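Local coordinates for polyketide synthase associated protein 5 (Mycobacterium tuberculosis, PDB 1Q9J) that probably catalyses diesterification of phthiocerol-type alcohols with mycocerosic acids, passed on directly from the carrier domain of mycocerosic acid synthase, the final step of dimycocerosate ester synthesis, at residues D128-A133 and P265-F270; A166-R171 and F270-P275; C344-S349 and Y379-Y384. All blocks are in the same frame, centred on the assembly; numbering follows the deposited sequence.

Contact 1: residues D128-A133 and P265-F270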
loop_
_atom_site.group_PDB
_atom_site.type_symbol
_atom_site.label_atom_id
_atom_site.label_comp_id
_atom_site.label_asym_id
_atom_site.label_seq_id
_atom_site.Cartn_x
_atom_site.Cartn_y
_atom_site.Cartn_z
ATOM N N ASP A 128 6.257 2.676 -2.158
ATOM C CA ASP A 128 5.379 1.697 -1.589
ATOM C C ASP A 128 4.404 2.521 -0.755
ATOM O O ASP A 128 4.431 3.758 -0.784
ATOM C CB ASP A 128 6.146 0.679 -0.733
ATOM C CG ASP A 128 7.127 1.325 0.259
ATOM O OD1 ASP A 128 6.736 2.261 1.015
ATOM O OD2 ASP A 128 8.298 0.867 0.301
ATOM N N GLY A 129 3.552 1.847 0.002
ATOM C CA GLY A 129 2.577 2.560 0.798
ATOM C C GLY A 129 3.139 3.652 1.669
ATOM O O GLY A 129 2.589 4.747 1.724
ATOM N N HIS A 130 4.230 3.350 2.365
ATOM C CA HIS A 130 4.856 4.312 3.277
ATOM C C HIS A 130 5.433 5.528 2.523
ATOM O O HIS A 130 5.127 6.681 2.855
ATOM C CB HIS A 130 5.939 3.587 4.103
ATOM C CG HIS A 130 6.561 4.426 5.177
ATOM N ND1 HIS A 130 5.847 5.353 5.905
ATOM C CD2 HIS A 130 7.829 4.472 5.649
ATOM C CE1 HIS A 130 6.651 5.938 6.778
ATOM N NE2 HIS A 130 7.857 5.421 6.643
ATOM N N HIS A 131 6.258 5.263 1.512
ATOM C CA HIS A 131 6.866 6.312 0.707
ATOM C C HIS A 131 5.768 7.224 0.129
ATOM O O HIS A 131 5.848 8.454 0.231
ATOM C CB HIS A 131 7.677 5.660 -0.409
ATOM C CG HIS A 131 8.484 6.625 -1.227
ATOM N ND1 HIS A 131 8.081 7.915 -1.470
ATOM C CD2 HIS A 131 9.635 6.453 -1.920
ATOM C CE1 HIS A 131 8.949 8.503 -2.282
ATOM N NE2 HIS A 131 9.899 7.637 -2.570
ATOM N N GLY A 132 4.725 6.617 -0.436
ATOM C CA GLY A 132 3.637 7.392 -1.007
ATOM C C GLY A 132 2.899 8.237 0.007
ATOM O O GLY A 132 2.648 9.415 -0.217
ATOM N N ALA A 133 2.537 7.626 1.126
ATOM C CA ALA A 133 1.829 8.336 2.185
ATOM C C ALA A 133 2.627 9.585 2.572
ATOM O O ALA A 133 2.056 10.662 2.785
ATOM C CB ALA A 133 1.663 7.420 3.391
ATOM N N PRO A 265 3.199 -7.322 4.479
ATOM C CA PRO A 265 4.365 -6.445 4.367
ATOM C C PRO A 265 5.115 -6.148 5.667
ATOM O O PRO A 265 4.524 -6.155 6.743
ATOM C CB PRO A 265 3.762 -5.187 3.760
ATOM C CG PRO A 265 2.420 -5.118 4.444
ATOM C CD PRO A 265 1.942 -6.552 4.381
ATOM N N VAL A 266 6.424 -5.914 5.557
ATOM C CA VAL A 266 7.265 -5.541 6.700
ATOM C C VAL A 266 8.234 -4.469 6.223
ATOM O O VAL A 266 9.159 -4.751 5.450
ATOM C CB VAL A 266 8.099 -6.720 7.289
ATOM C CG1 VAL A 266 9.012 -6.186 8.398
ATOM C CG2 VAL A 266 7.187 -7.792 7.864
ATOM N N ASP A 267 8.014 -3.243 6.686
ATOM C CA ASP A 267 8.859 -2.121 6.295
ATOM C C ASP A 267 10.273 -2.281 6.867
ATOM O O ASP A 267 10.514 -2.073 8.052
ATOM C CB ASP A 267 8.252 -0.791 6.781
ATOM C CG ASP A 267 8.722 0.406 5.961
ATOM O OD1 ASP A 267 9.729 0.274 5.221
ATOM O OD2 ASP A 267 8.093 1.483 6.059
ATOM N N LEU A 268 11.198 -2.656 6.002
ATOM C CA LEU A 268 12.569 -2.832 6.408
ATOM C C LEU A 268 13.230 -1.513 6.835
ATOM O O LEU A 268 14.380 -1.493 7.267
ATOM C CB LEU A 268 13.365 -3.491 5.268
ATOM C CG LEU A 268 12.878 -4.909 4.939
ATOM C CD1 LEU A 268 13.774 -5.585 3.920
ATOM C CD2 LEU A 268 12.847 -5.724 6.220
ATOM N N ARG A 269 12.510 -0.406 6.721
ATOM C CA ARG A 269 13.078 0.885 7.090
ATOM C C ARG A 269 13.420 0.970 8.578
ATOM O O ARG A 269 14.411 1.600 8.940
ATOM C CB ARG A 269 12.116 2.014 6.721
ATOM C CG ARG A 269 12.015 2.293 5.232
ATOM C CD ARG A 269 10.933 3.357 4.943
ATOM N NE ARG A 269 10.863 3.735 3.526
ATOM C CZ ARG A 269 10.332 2.991 2.554
ATOM N NH1 ARG A 269 9.798 1.805 2.814
ATOM N NH2 ARG A 269 10.345 3.431 1.300
ATOM N N PHE A 270 12.620 0.341 9.436
ATOM C CA PHE A 270 12.888 0.363 10.871
ATOM C C PHE A 270 13.562 -0.918 11.339
ATOM O O PHE A 270 13.876 -1.070 12.518
ATOM C CB PHE A 270 11.598 0.544 11.648
ATOM C CG PHE A 270 10.560 1.328 10.914
ATOM C CD1 PHE A 270 9.764 0.712 9.949
ATOM C CD2 PHE A 270 10.366 2.686 11.186
ATOM C CE1 PHE A 270 8.788 1.439 9.269
ATOM C CE2 PHE A 270 9.390 3.422 10.510
ATOM C CZ PHE A 270 8.597 2.803 9.550
#

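Contact 2: residues A166-R171 and F270-P275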
loop_
_atom_site.group_PDB
_atom_site.type_symbol
_atom_site.label_atom_id
_atom_site.label_comp_id
_atom_site.label_asym_id
_atom_site.label_seq_id
_atom_site.Cartn_x
_atom_site.Cartn_y
_atom_site.Cartn_z
ATOM N N ALA A 166 19.293 -2.074 -3.819
ATOM C CA ALA A 166 20.355 -1.093 -3.683
ATOM C C ALA A 166 20.605 -0.930 -2.179
ATOM O O ALA A 166 21.748 -0.958 -1.715
ATOM C CB ALA A 166 19.938 0.222 -4.287
ATOM N N VAL A 167 19.519 -0.795 -1.424
ATOM C CA VAL A 167 19.600 -0.625 0.016
ATOM C C VAL A 167 20.319 -1.785 0.709
ATOM O O VAL A 167 21.090 -1.585 1.654
ATOM C CB VAL A 167 18.188 -0.440 0.604
ATOM C CG1 VAL A 167 18.205 -0.628 2.118
ATOM C CG2 VAL A 167 17.684 0.947 0.249
ATOM N N LEU A 168 20.075 -2.995 0.226
ATOM C CA LEU A 168 20.721 -4.165 0.794
ATOM C C LEU A 168 22.200 -4.158 0.424
ATOM O O LEU A 168 23.078 -4.408 1.260
ATOM C CB LEU A 168 20.057 -5.452 0.292
ATOM C CG LEU A 168 18.563 -5.593 0.635
ATOM C CD1 LEU A 168 18.109 -6.983 0.285
ATOM C CD2 LEU A 168 18.305 -5.296 2.093
ATOM N N ALA A 169 22.487 -3.863 -0.834
ATOM C CA ALA A 169 23.875 -3.826 -1.258
ATOM C C ALA A 169 24.691 -2.854 -0.396
ATOM O O ALA A 169 25.814 -3.175 -0.021
ATOM C CB ALA A 169 23.967 -3.445 -2.737
ATOM N N GLN A 170 24.147 -1.678 -0.072
ATOM C CA GLN A 170 24.895 -0.725 0.758
ATOM C C GLN A 170 25.294 -1.399 2.060
ATOM O O GLN A 170 26.360 -1.123 2.606
ATOM C CB GLN A 170 24.066 0.514 1.096
ATOM C CG GLN A 170 23.699 1.377 -0.094
ATOM C CD GLN A 170 23.095 2.711 0.323
ATOM O OE1 GLN A 170 22.260 2.785 1.233
ATOM N NE2 GLN A 170 23.501 3.773 -0.361
ATOM N N ARG A 171 24.417 -2.265 2.559
ATOM C CA ARG A 171 24.679 -3.001 3.783
ATOM C C ARG A 171 25.341 -4.307 3.383
ATOM O O ARG A 171 25.767 -4.473 2.238
ATOM C CB ARG A 171 23.382 -3.294 4.536
ATOM C CG ARG A 171 22.811 -2.097 5.294
ATOM C CD ARG A 171 21.408 -1.786 4.805
ATOM N NE ARG A 171 21.245 -0.373 4.424
ATOM C CZ ARG A 171 20.901 0.564 5.288
ATOM N NH1 ARG A 171 20.691 0.229 6.557
ATOM N NH2 ARG A 171 20.758 1.803 4.883
ATOM N N PHE A 270 12.620 0.341 9.436
ATOM C CA PHE A 270 12.888 0.363 10.871
ATOM C C PHE A 270 13.562 -0.918 11.339
ATOM O O PHE A 270 13.876 -1.070 12.518
ATOM C CB PHE A 270 11.598 0.544 11.648
ATOM C CG PHE A 270 10.560 1.328 10.914
ATOM C CD1 PHE A 270 9.764 0.712 9.949
ATOM C CD2 PHE A 270 10.366 2.686 11.186
ATOM C CE1 PHE A 270 8.788 1.439 9.269
ATOM C CE2 PHE A 270 9.390 3.422 10.510
ATOM C CZ PHE A 270 8.597 2.803 9.550
ATOM N N VAL A 271 13.782 -1.827 10.401
ATOM C CA VAL A 271 14.419 -3.091 10.684
ATOM C C VAL A 271 15.935 -3.052 10.432
ATOM O O VAL A 271 16.744 -3.213 11.352
ATOM C CB VAL A 271 13.753 -4.204 9.832
ATOM C CG1 VAL A 271 14.655 -5.415 9.729
ATOM C CG2 VAL A 271 12.417 -4.604 10.469
ATOM N N LEU A 272 16.301 -2.818 9.177
ATOM C CA LEU A 272 17.684 -2.774 8.732
ATOM C C LEU A 272 18.641 -1.868 9.482
ATOM O O LEU A 272 18.253 -1.035 10.290
ATOM C CB LEU A 272 17.742 -2.379 7.264
ATOM C CG LEU A 272 16.981 -3.236 6.266
ATOM C CD1 LEU A 272 17.259 -2.687 4.883
ATOM C CD2 LEU A 272 17.409 -4.691 6.364
ATOM N N ALA A 273 19.913 -2.061 9.135
ATOM C CA ALA A 273 21.073 -1.351 9.659
ATOM C C ALA A 273 20.785 0.142 9.649
ATOM O O ALA A 273 19.630 0.533 9.842
ATOM C CB ALA A 273 22.287 -1.672 8.814
ATOM N N PRO A 274 21.807 1.002 9.392
ATOM C CA PRO A 274 21.393 2.411 9.423
ATOM C C PRO A 274 20.020 2.504 8.778
ATOM O O PRO A 274 19.809 2.090 7.636
ATOM C CB PRO A 274 22.487 3.121 8.636
ATOM C CG PRO A 274 22.979 2.071 7.717
ATOM C CD PRO A 274 23.035 0.858 8.588
ATOM N N PRO A 275 19.042 2.959 9.561
ATOM C CA PRO A 275 17.666 3.105 9.101
ATOM C C PRO A 275 17.617 3.806 7.757
ATOM O O PRO A 275 18.546 4.519 7.382
ATOM C CB PRO A 275 17.003 3.903 10.228
ATOM C CG PRO A 275 18.153 4.548 10.940
ATOM C CD PRO A 275 19.189 3.480 10.922
#

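Contact 3: residues C344-S349 and Y379-Y384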
loop_
_atom_site.group_PDB
_atom_site.type_symbol
_atom_site.label_atom_id
_atom_site.label_comp_id
_atom_site.label_asym_id
_atom_site.label_seq_id
_atom_site.Cartn_x
_atom_site.Cartn_y
_atom_site.Cartn_z
ATOM N N CYS A 344 -2.451 -9.557 2.990
ATOM C CA CYS A 344 -3.095 -8.506 3.748
ATOM C C CYS A 344 -2.083 -7.443 4.157
ATOM O O CYS A 344 -1.034 -7.764 4.719
ATOM C CB CYS A 344 -3.798 -9.085 4.975
ATOM S SG CYS A 344 -4.543 -7.805 5.996
ATOM N N THR A 345 -2.400 -6.184 3.844
ATOM C CA THR A 345 -1.540 -5.045 4.171
ATOM C C THR A 345 -2.097 -4.240 5.313
ATOM O O THR A 345 -3.236 -3.786 5.270
ATOM C CB THR A 345 -1.393 -4.039 3.032
ATOM O OG1 THR A 345 -0.970 -4.709 1.847
ATOM C CG2 THR A 345 -0.358 -2.975 3.414
ATOM N N ASP A 346 -1.264 -4.046 6.319
ATOM C CA ASP A 346 -1.634 -3.281 7.488
ATOM C C ASP A 346 -1.222 -1.832 7.218
ATOM O O ASP A 346 -0.327 -1.301 7.876
ATOM C CB ASP A 346 -0.898 -3.866 8.698
ATOM C CG ASP A 346 -1.178 -5.368 8.886
ATOM O OD1 ASP A 346 -1.946 -5.716 9.811
ATOM O OD2 ASP A 346 -0.642 -6.195 8.106
ATOM N N ALA A 347 -1.873 -1.204 6.241
ATOM C CA ALA A 347 -1.565 0.174 5.883
ATOM C C ALA A 347 -2.438 1.202 6.594
ATOM O O ALA A 347 -2.838 2.207 6.007
ATOM C CB ALA A 347 -1.674 0.355 4.372
ATOM N N THR A 348 -2.721 0.954 7.868
ATOM C CA THR A 348 -3.533 1.878 8.655
ATOM C C THR A 348 -2.775 3.205 8.748
ATOM O O THR A 348 -1.659 3.242 9.264
ATOM C CB THR A 348 -3.803 1.324 10.108
ATOM O OG1 THR A 348 -2.593 1.346 10.876
ATOM C CG2 THR A 348 -4.311 -0.119 10.054
ATOM N N SER A 349 -3.361 4.288 8.240
ATOM C CA SER A 349 -2.686 5.581 8.300
ATOM C C SER A 349 -3.488 6.783 7.784
ATOM O O SER A 349 -4.691 6.704 7.512
ATOM C CB SER A 349 -1.356 5.495 7.540
ATOM O OG SER A 349 -0.537 6.610 7.821
ATOM N N TYR A 379 -6.267 -8.182 0.956
ATOM C CA TYR A 379 -7.071 -7.627 2.051
ATOM C C TYR A 379 -6.289 -6.433 2.618
ATOM O O TYR A 379 -5.085 -6.311 2.401
ATOM C CB TYR A 379 -7.290 -8.660 3.167
ATOM C CG TYR A 379 -8.306 -9.745 2.864
ATOM C CD1 TYR A 379 -7.910 -10.970 2.327
ATOM C CD2 TYR A 379 -9.666 -9.545 3.119
ATOM C CE1 TYR A 379 -8.838 -11.966 2.053
ATOM C CE2 TYR A 379 -10.606 -10.533 2.847
ATOM C CZ TYR A 379 -10.185 -11.746 2.316
ATOM O OH TYR A 379 -11.103 -12.742 2.056
ATOM N N SER A 380 -6.962 -5.562 3.355
ATOM C CA SER A 380 -6.299 -4.400 3.908
ATOM C C SER A 380 -7.143 -3.772 5.007
ATOM O O SER A 380 -8.356 -3.920 5.008
ATOM C CB SER A 380 -6.048 -3.395 2.785
ATOM O OG SER A 380 -6.343 -2.056 3.196
ATOM N N CYS A 381 -6.517 -3.075 5.947
ATOM C CA CYS A 381 -7.297 -2.464 7.012
ATOM C C CYS A 381 -6.668 -1.162 7.461
ATOM O O CYS A 381 -5.514 -0.899 7.149
ATOM C CB CYS A 381 -7.423 -3.425 8.203
ATOM S SG CYS A 381 -5.855 -3.922 8.939
ATOM N N ALA A 382 -7.434 -0.348 8.177
ATOM C CA ALA A 382 -6.954 0.927 8.691
ATOM C C ALA A 382 -8.004 1.530 9.619
ATOM O O ALA A 382 -9.207 1.291 9.469
ATOM C CB ALA A 382 -6.644 1.884 7.549
ATOM N N VAL A 383 -7.545 2.306 10.591
ATOM C CA VAL A 383 -8.461 2.929 11.524
ATOM C C VAL A 383 -8.584 4.405 11.204
ATOM O O VAL A 383 -7.693 5.209 11.496
ATOM C CB VAL A 383 -7.980 2.727 12.953
ATOM C CG1 VAL A 383 -8.976 3.329 13.934
ATOM C CG2 VAL A 383 -7.807 1.243 13.208
ATOM N N TYR A 384 -9.706 4.742 10.584
ATOM C CA TYR A 384 -9.990 6.105 10.184
ATOM C C TYR A 384 -10.916 6.701 11.226
ATOM O O TYR A 384 -11.915 6.087 11.596
ATOM C CB TYR A 384 -10.675 6.117 8.807
ATOM C CG TYR A 384 -10.835 7.498 8.204
ATOM C CD1 TYR A 384 -9.863 8.033 7.363
ATOM C CD2 TYR A 384 -11.928 8.299 8.532
ATOM C CE1 TYR A 384 -9.972 9.334 6.869
ATOM C CE2 TYR A 384 -12.046 9.603 8.046
ATOM C CZ TYR A 384 -11.062 10.115 7.219
ATOM O OH TYR A 384 -11.150 11.421 6.789
#

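Contact 1: residues D128-A133 and P265-F270
Asp128 and Arg269 meet in a salt bridge: Arg269 NH1 lies 3.1 Å from Asp128 OD2 with an N-H...O angle of 157°, and OD2 receives it on its syn lone pair. OD2 sits at the edge of the guanidinium, in its plane, but the carboxylate itself stands nearly perpendicular to that plane. Arg269 NH2 adds only a weak bond to Asp128 OD2 at 3.4 Å. The same NH1 also turns back to Asp267 OD1, at 2.9 Å and again in the guanidinium plane. Asp267 OD1 takes the backbone N of Arg269 as well (3.2 Å, an Asx turn), from the opposite face of the carboxylate.

His130 lies against the Asp267-Arg269 side of this network, its ring plane perpendicular to the guanidinium (90°). With its CG anti to the backbone N (chi1 -174°), the ring extends toward the turn, where CD2 comes 3.0 Å from Asp267 OD2. Arg269 CD meets the ring edge, 3.4 Å from CD2 of His130, and the Phe270 ring lies obliquely beyond.

Further out, Asp128 N-caps helix 129-148, OD1 accepting from His131 N at 3.1 Å. Its OD2 is also held by Leu284 N, while Arg269 NH2 donates to Pro278 O. Asp128 is the aspartate of the family's HHxxxDG motif, credited by similarity with organising the active site; its side chain is about 4 Å from that of His124, the proposed proton acceptor. The Arg269 bridge, the His131 cap and the Leu284 bond together imply a carboxylate fixed in position and rotation, consistent with a structural part.

Contact 2: residues A166-R171 and F270-P275
Leu272 packs on Val167 and Leu168 while Arg171 reaches Pro274 O, a mixed apolar and hydrogen-bonded contact between the C-terminal end of helix 164-170 and the loop that joins strand 260-267 to strand 285-292, about 21 Å from the centre of the chain to the centre of the contact. It buries 252 Å² in total and has two parts, an apolar patch and an arginine laid against the loop at Ala273-Pro274.

In the apolar patch Leu272 CD1 is the common atom. It lies 3.6 Å from Val167 CG1 and 4.0 Å from Leu168 CD2, the two leucine side chains crossing at about a right angle. Val167 presents CG1, the branch turned opposite its own amide nitrogen. The first bond of Leu168 points away from the loop, and it is the far end of the side chain that comes back to it. Ile173 touches both leucines, and Gln321 of helix 319-322 also packs on Leu272.

Arg171 provides the polar part. Its first torsion (chi1 -77°) sets CG beside Ala273, 3.6 Å from Ala273 CB; bends at chi2 (121°) and chi3 (-128°) then carry the guanidinium to Pro274. Pro274 CG lies over one face, 3.5 Å from Arg171 CZ, with the carbonyl carbon of Ala273 near the edge. Both terminal nitrogens point to Pro274 O. The modelled NH1 bond is implausibly short, and its length is doubtful; Arg171 NH2 reaches Pro274 O at 2.9 Å in a weak, bent bond. Arg171 NE makes another weak bond, to Val167 O at 3.0 Å, tying the side chain back to its own helix.

The arrangement is that of a helix end docked on a strand-connecting loop of the six-stranded sheet, joining parts about 100 residues apart in sequence within a fold of two related domains.

Contact 3: residues C344-S349 and Y379-Y384
Two parallel bridges, Cys344 with Tyr379 and Thr345 with Ser380, are followed at once by an inverse gamma turn centred on Asp346. Strands 342-345 and 378-384 are parallel neighbours inside the mixed six-stranded sheet of this acyltransferase. The register follows from two bonds that flank Ser380: Thr345 N donates to Tyr379 O at 3.1 Å (162°), and Cys381 N donates weakly to Thr345 O at 3.4 Å. Just before them the CA of Cys344 makes a CA-H...O contact of 3.3 Å with Tyr379 O.

Past the turn, where no bond links the segments, Thr348 comes back alongside the longer strand near Ala382, though the modelled fit there is doubtful.

Thr345 and Ser380 share one sheet face, Cys344 and Tyr379 the other. The tyrosine ring leads away from the contact: it stacks on His392, and its hydroxyl bonds to Glu249 and Ser402. The CB atoms of Cys344 and Tyr379 are 4.0 Å apart, and because the thiol swings to the side opposite its amide nitrogen (chi1 177°), Cys344 SG also rests 4.0 Å from Tyr379 CB.

How the contacts relate
Contacts 1 and 3 meet on one sheet: strands 260-267 and 342-345 are parallel neighbours in it, and Pro265 of contact 1 packs on Cys344 and Thr345 of contact 3, with centres 13 Å apart. The centres of contacts 1 and 2, which share Phe270, are also 13 Å apart; those of contacts 2 and 3, which do not touch, are 25 Å apart, so the three lie nearly in line with contact 1 in the middle. Along the chain the segments of contacts 1 and 2 alternate (1, 2, 1, 2), and contact 3 follows both. Residues 265-275 thus run out of a sheet strand, past the helix start near the proposed catalytic His124, to the end of helix 164-170.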